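Local structure of uncharacterized protein (Pyrococcus furiosus, 4XLZ) at residues 37-45 with 88-99. The protein probably removes an acetyl group from N,N'-diacetylchitobiose as a metal-dependent deacetylase of carbohydrate esterase family 14. Residues are numbered along the deposited sequence; the frame is centred on the assembly and turned at random.
Sequences IEPHPDDCA and RRREEEESAKLL. With CD (cadmium ion), chain G.
The guanidinium of R88 carries the pyrrolidine of P41 over one face, P41 CD standing 3.7 Å above the plane near its rim, while H40 CB and D42 OD2 approach it obliquely. A bend in the arginine chain at chi3 (70°) turns the group back to the P41 carbonyl, where R88 NH2 donates to P41 O (2.8 Å) in the carbonyl plane. The same NH2 forms a long salt bridge with D42 OD2, and NH1 is held by the carbonyl of G70. Replacing R88 by an alanine is likely to leave the P41 carbonyl without this donor and D42 without the nearby positive charge.

One helical turn on, the carboxylates of E92 and E38 arrive from opposite directions, their planes 29° apart. E92 OE1 lies 2.5 Å from E38 OE2, close enough that one of the two acids probably carries a proton. D42 N donates to E92 OE1 from above the carboxylate plane (3.0 Å), whereas C44 N makes a nearly straight bond to the anti lone pair of E38 OE1. A water lies 2.9 Å from each of E38 OE1, E92 OE2 and A45 N, accepting from the last. Farther along, A45 CB rests against S95 OG, itself hydrogen-bonded to the carbonyl of A211, and against L99 CD1.

Helix 81-99 thus packs against the type II turn between strand 33-38 and helix 43-57, at the carboxyl edge of the parallel sheet, and hydrogen-bonds to it through R88 and E92. From this turn H40 ND1, whose ring is hydrogen-bonded through NE2 to D150, and both carboxylate oxygens of D43 bind cadmium with H151, the His/Asp/His metal site characteristic of the GlcNAc-PI de-N-acetylase family.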
loop_
_atom_site.group_PDB
_atom_site.type_symbol
_atom_site.label_atom_id
_atom_site.label_comp_id
_atom_site.label_asym_id
_atom_site.label_seq_id
_atom_site.Cartn_x
_atom_site.Cartn_y
_atom_site.Cartn_z
ATOM N N ILE A 37 -9.931 7.418 -23.563
ATOM C CA ILE A 37 -9.708 6.599 -22.359
ATOM C C ILE A 37 -11.020 6.448 -21.603
ATOM O O ILE A 37 -11.715 7.494 -21.270
ATOM C CB ILE A 37 -8.704 7.344 -21.472
ATOM C CG1 ILE A 37 -7.371 7.439 -22.322
ATOM C CG2 ILE A 37 -8.395 6.400 -20.254
ATOM C CD1 ILE A 37 -6.196 8.094 -21.460
ATOM N N GLU A 38 -11.418 5.237 -21.353
ATOM C CA GLU A 38 -12.696 4.911 -20.653
ATOM C C GLU A 38 -12.406 4.119 -19.429
ATOM O O GLU A 38 -11.641 3.163 -19.428
ATOM C CB GLU A 38 -13.733 4.138 -21.525
ATOM C CG GLU A 38 -13.082 2.902 -22.229
ATOM C CD GLU A 38 -14.078 2.166 -23.136
ATOM O OE1 GLU A 38 -15.202 2.640 -23.286
ATOM O OE2 GLU A 38 -13.766 1.006 -23.582
ATOM N N PRO A 39 -13.145 4.391 -18.378
ATOM C CA PRO A 39 -12.973 3.578 -17.141
ATOM C C PRO A 39 -13.441 2.152 -17.281
ATOM O O PRO A 39 -12.751 1.220 -16.824
ATOM C CB PRO A 39 -13.853 4.347 -16.073
ATOM C CG PRO A 39 -13.882 5.792 -16.536
ATOM C CD PRO A 39 -13.861 5.697 -18.166
ATOM N N HIS A 40 -14.640 1.985 -17.973
ATOM C CA HIS A 40 -15.231 0.650 -18.159
ATOM C C HIS A 40 -15.625 0.531 -19.637
ATOM O O HIS A 40 -15.724 1.528 -20.326
ATOM C CB HIS A 40 -16.574 0.604 -17.330
ATOM C CG HIS A 40 -16.339 0.922 -15.898
ATOM N ND1 HIS A 40 -16.947 2.044 -15.329
ATOM C CD2 HIS A 40 -15.690 0.246 -14.918
ATOM C CE1 HIS A 40 -16.614 2.057 -14.031
ATOM N NE2 HIS A 40 -15.857 0.982 -13.756
ATOM N N PRO A 41 -15.813 -0.750 -20.053
ATOM C CA PRO A 41 -16.306 -0.958 -21.443
ATOM C C PRO A 41 -17.775 -0.292 -21.504
ATOM O O PRO A 41 -18.624 -0.514 -20.650
ATOM C CB PRO A 41 -16.501 -2.495 -21.501
ATOM C CG PRO A 41 -15.522 -3.029 -20.453
ATOM C CD PRO A 41 -15.685 -2.001 -19.315
ATOM N N ASP A 42 -17.857 0.597 -22.424
ATOM C CA ASP A 42 -19.048 1.378 -22.777
ATOM C C ASP A 42 -18.961 2.821 -22.455
ATOM O O ASP A 42 -19.718 3.604 -22.980
ATOM C CB ASP A 42 -20.403 0.811 -22.334
ATOM C CG ASP A 42 -20.743 0.999 -20.824
ATOM O OD1 ASP A 42 -20.195 1.912 -20.156
ATOM O OD2 ASP A 42 -21.647 0.255 -20.279
ATOM N N ASP A 43 -17.916 3.233 -21.676
ATOM C CA ASP A 43 -17.958 4.661 -21.402
ATOM C C ASP A 43 -17.585 5.610 -22.554
ATOM O O ASP A 43 -18.073 6.739 -22.618
ATOM C CB ASP A 43 -16.930 5.034 -20.203
ATOM C CG ASP A 43 -17.444 4.628 -18.880
ATOM O OD1 ASP A 43 -18.631 5.080 -18.531
ATOM O OD2 ASP A 43 -16.851 3.814 -18.139
ATOM N N CYS A 44 -16.723 5.189 -23.474
ATOM C CA CYS A 44 -16.459 6.023 -24.677
ATOM C C CYS A 44 -17.787 6.173 -25.494
ATOM O O CYS A 44 -18.039 7.303 -25.915
ATOM C CB CYS A 44 -15.386 5.343 -25.559
ATOM S SG CYS A 44 -13.746 5.564 -24.815
ATOM N N ALA A 45 -18.482 5.036 -25.649
ATOM C CA ALA A 45 -19.728 5.158 -26.446
ATOM C C ALA A 45 -20.709 6.055 -25.723
ATOM O O ALA A 45 -21.368 6.899 -26.382
ATOM C CB ALA A 45 -20.383 3.790 -26.617
ATOM N N ARG A 88 -18.200 -8.677 -21.978
ATOM C CA ARG A 88 -18.028 -7.272 -22.260
ATOM C C ARG A 88 -16.949 -6.877 -23.223
ATOM O O ARG A 88 -17.042 -5.818 -23.916
ATOM C CB ARG A 88 -17.842 -6.506 -20.920
ATOM C CG ARG A 88 -19.139 -6.658 -20.083
ATOM C CD ARG A 88 -19.086 -5.780 -18.756
ATOM N NE ARG A 88 -19.173 -4.373 -19.100
ATOM C CZ ARG A 88 -19.319 -3.380 -18.149
ATOM N NH1 ARG A 88 -19.288 -3.799 -16.864
ATOM N NH2 ARG A 88 -19.430 -2.095 -18.518
ATOM N N ARG A 89 -15.871 -7.746 -23.346
ATOM C CA ARG A 89 -14.878 -7.459 -24.363
ATOM C C ARG A 89 -15.506 -7.605 -25.769
ATOM O O ARG A 89 -15.258 -6.731 -26.606
ATOM C CB ARG A 89 -13.733 -8.480 -24.158
ATOM C CG ARG A 89 -12.723 -8.162 -25.233
ATOM C CD ARG A 89 -11.742 -9.299 -25.177
ATOM N NE ARG A 89 -11.111 -9.164 -23.847
ATOM C CZ ARG A 89 -9.815 -8.900 -23.637
ATOM N NH1 ARG A 89 -8.929 -8.829 -24.702
ATOM N NH2 ARG A 89 -9.451 -8.746 -22.365
ATOM N N ARG A 90 -16.304 -8.654 -25.893
ATOM C CA ARG A 90 -16.951 -8.811 -27.235
ATOM C C ARG A 90 -17.991 -7.687 -27.520
ATOM O O ARG A 90 -18.054 -7.181 -28.636
ATOM C CB ARG A 90 -17.662 -10.142 -27.254
ATOM C CG ARG A 90 -16.647 -11.271 -27.114
ATOM C CD ARG A 90 -17.171 -12.592 -26.606
ATOM N NE ARG A 90 -16.109 -13.649 -26.633
ATOM C CZ ARG A 90 -16.341 -14.941 -26.385
ATOM N NH1 ARG A 90 -17.594 -15.356 -26.080
ATOM N NH2 ARG A 90 -15.325 -15.808 -26.415
ATOM N N GLU A 91 -18.731 -7.298 -26.463
ATOM C CA GLU A 91 -19.645 -6.113 -26.626
ATOM C C GLU A 91 -18.948 -4.883 -27.081
ATOM O O GLU A 91 -19.361 -4.147 -27.931
ATOM C CB GLU A 91 -20.367 -5.841 -25.325
ATOM C CG GLU A 91 -21.361 -6.967 -25.059
ATOM C CD GLU A 91 -22.106 -6.940 -23.754
ATOM O OE1 GLU A 91 -23.105 -7.744 -23.539
ATOM O OE2 GLU A 91 -21.697 -6.171 -22.807
ATOM N N GLU A 92 -17.770 -4.615 -26.440
ATOM C CA GLU A 92 -17.046 -3.435 -26.870
ATOM C C GLU A 92 -16.482 -3.509 -28.299
ATOM O O GLU A 92 -16.440 -2.521 -29.014
ATOM C CB GLU A 92 -15.850 -3.133 -25.848
ATOM C CG GLU A 92 -15.216 -1.787 -26.102
ATOM C CD GLU A 92 -16.077 -0.605 -25.641
ATOM O OE1 GLU A 92 -15.865 0.024 -24.588
ATOM O OE2 GLU A 92 -16.970 -0.154 -26.414
ATOM N N GLU A 93 -16.037 -4.719 -28.655
ATOM C CA GLU A 93 -15.538 -4.827 -30.053
ATOM C C GLU A 93 -16.711 -4.533 -31.029
ATOM O O GLU A 93 -16.458 -3.922 -32.059
ATOM C CB GLU A 93 -15.025 -6.260 -30.270
ATOM C CG GLU A 93 -13.576 -6.369 -29.496
ATOM C CD GLU A 93 -13.105 -7.823 -29.392
ATOM O OE1 GLU A 93 -13.883 -8.799 -29.641
ATOM O OE2 GLU A 93 -11.906 -7.985 -29.074
ATOM N N GLU A 94 -17.897 -5.010 -30.709
ATOM C CA GLU A 94 -19.067 -4.739 -31.642
ATOM C C GLU A 94 -19.424 -3.228 -31.589
ATOM O O GLU A 94 -19.674 -2.592 -32.592
ATOM C CB GLU A 94 -20.198 -5.600 -31.217
ATOM C CG GLU A 94 -21.591 -5.234 -31.947
ATOM C CD GLU A 94 -22.792 -6.209 -31.500
ATOM O OE1 GLU A 94 -22.484 -7.420 -31.316
ATOM O OE2 GLU A 94 -24.010 -5.818 -31.350
ATOM N N SER A 95 -19.461 -2.611 -30.386
ATOM C CA SER A 95 -19.747 -1.202 -30.317
ATOM C C SER A 95 -18.735 -0.378 -31.051
ATOM O O SER A 95 -18.993 0.568 -31.786
ATOM C CB SER A 95 -19.711 -0.872 -28.778
ATOM O OG SER A 95 -19.999 0.496 -28.512
ATOM N N ALA A 96 -17.446 -0.671 -30.811
ATOM C CA ALA A 96 -16.399 0.032 -31.444
ATOM C C ALA A 96 -16.417 -0.086 -32.983
ATOM O O ALA A 96 -16.170 0.934 -33.670
ATOM C CB ALA A 96 -15.045 -0.567 -30.920
ATOM N N LYS A 97 -16.783 -1.264 -33.481
ATOM C CA LYS A 97 -16.927 -1.458 -34.968
ATOM C C LYS A 97 -17.988 -0.463 -35.515
ATOM O O LYS A 97 -17.733 0.232 -36.542
ATOM C CB LYS A 97 -17.313 -2.898 -35.250
ATOM C CG LYS A 97 -17.331 -3.153 -36.776
ATOM C CD LYS A 97 -17.462 -4.718 -36.904
ATOM C CE LYS A 97 -18.417 -5.205 -38.085
ATOM N NZ LYS A 97 -17.996 -4.686 -39.401
ATOM N N LEU A 98 -19.092 -0.298 -34.792
ATOM C CA LEU A 98 -20.117 0.695 -35.244
ATOM C C LEU A 98 -19.655 2.096 -35.298
ATOM O O LEU A 98 -20.095 2.936 -36.107
ATOM C CB LEU A 98 -21.353 0.627 -34.380
ATOM C CG LEU A 98 -22.109 -0.722 -34.296
ATOM C CD1 LEU A 98 -23.134 -0.904 -33.129
ATOM C CD2 LEU A 98 -22.910 -0.806 -35.664
ATOM N N LEU A 99 -18.697 2.443 -34.377
ATOM C CA LEU A 99 -18.194 3.786 -34.325
ATOM C C LEU A 99 -16.891 4.061 -35.113
ATOM O O LEU A 99 -16.397 5.177 -35.092
ATOM C CB LEU A 99 -17.951 4.177 -32.781
ATOM C CG LEU A 99 -19.234 4.041 -31.967
ATOM C CD1 LEU A 99 -18.913 4.441 -30.491
ATOM C CD2 LEU A 99 -20.308 5.027 -32.506
HETATM CD CD CD G . -18.314 3.619 -16.351
HETATM O O HOH W 1 -17.301 2.473 -25.243
HETATM O O HOH W 2 -19.987 3.037 -14.469
#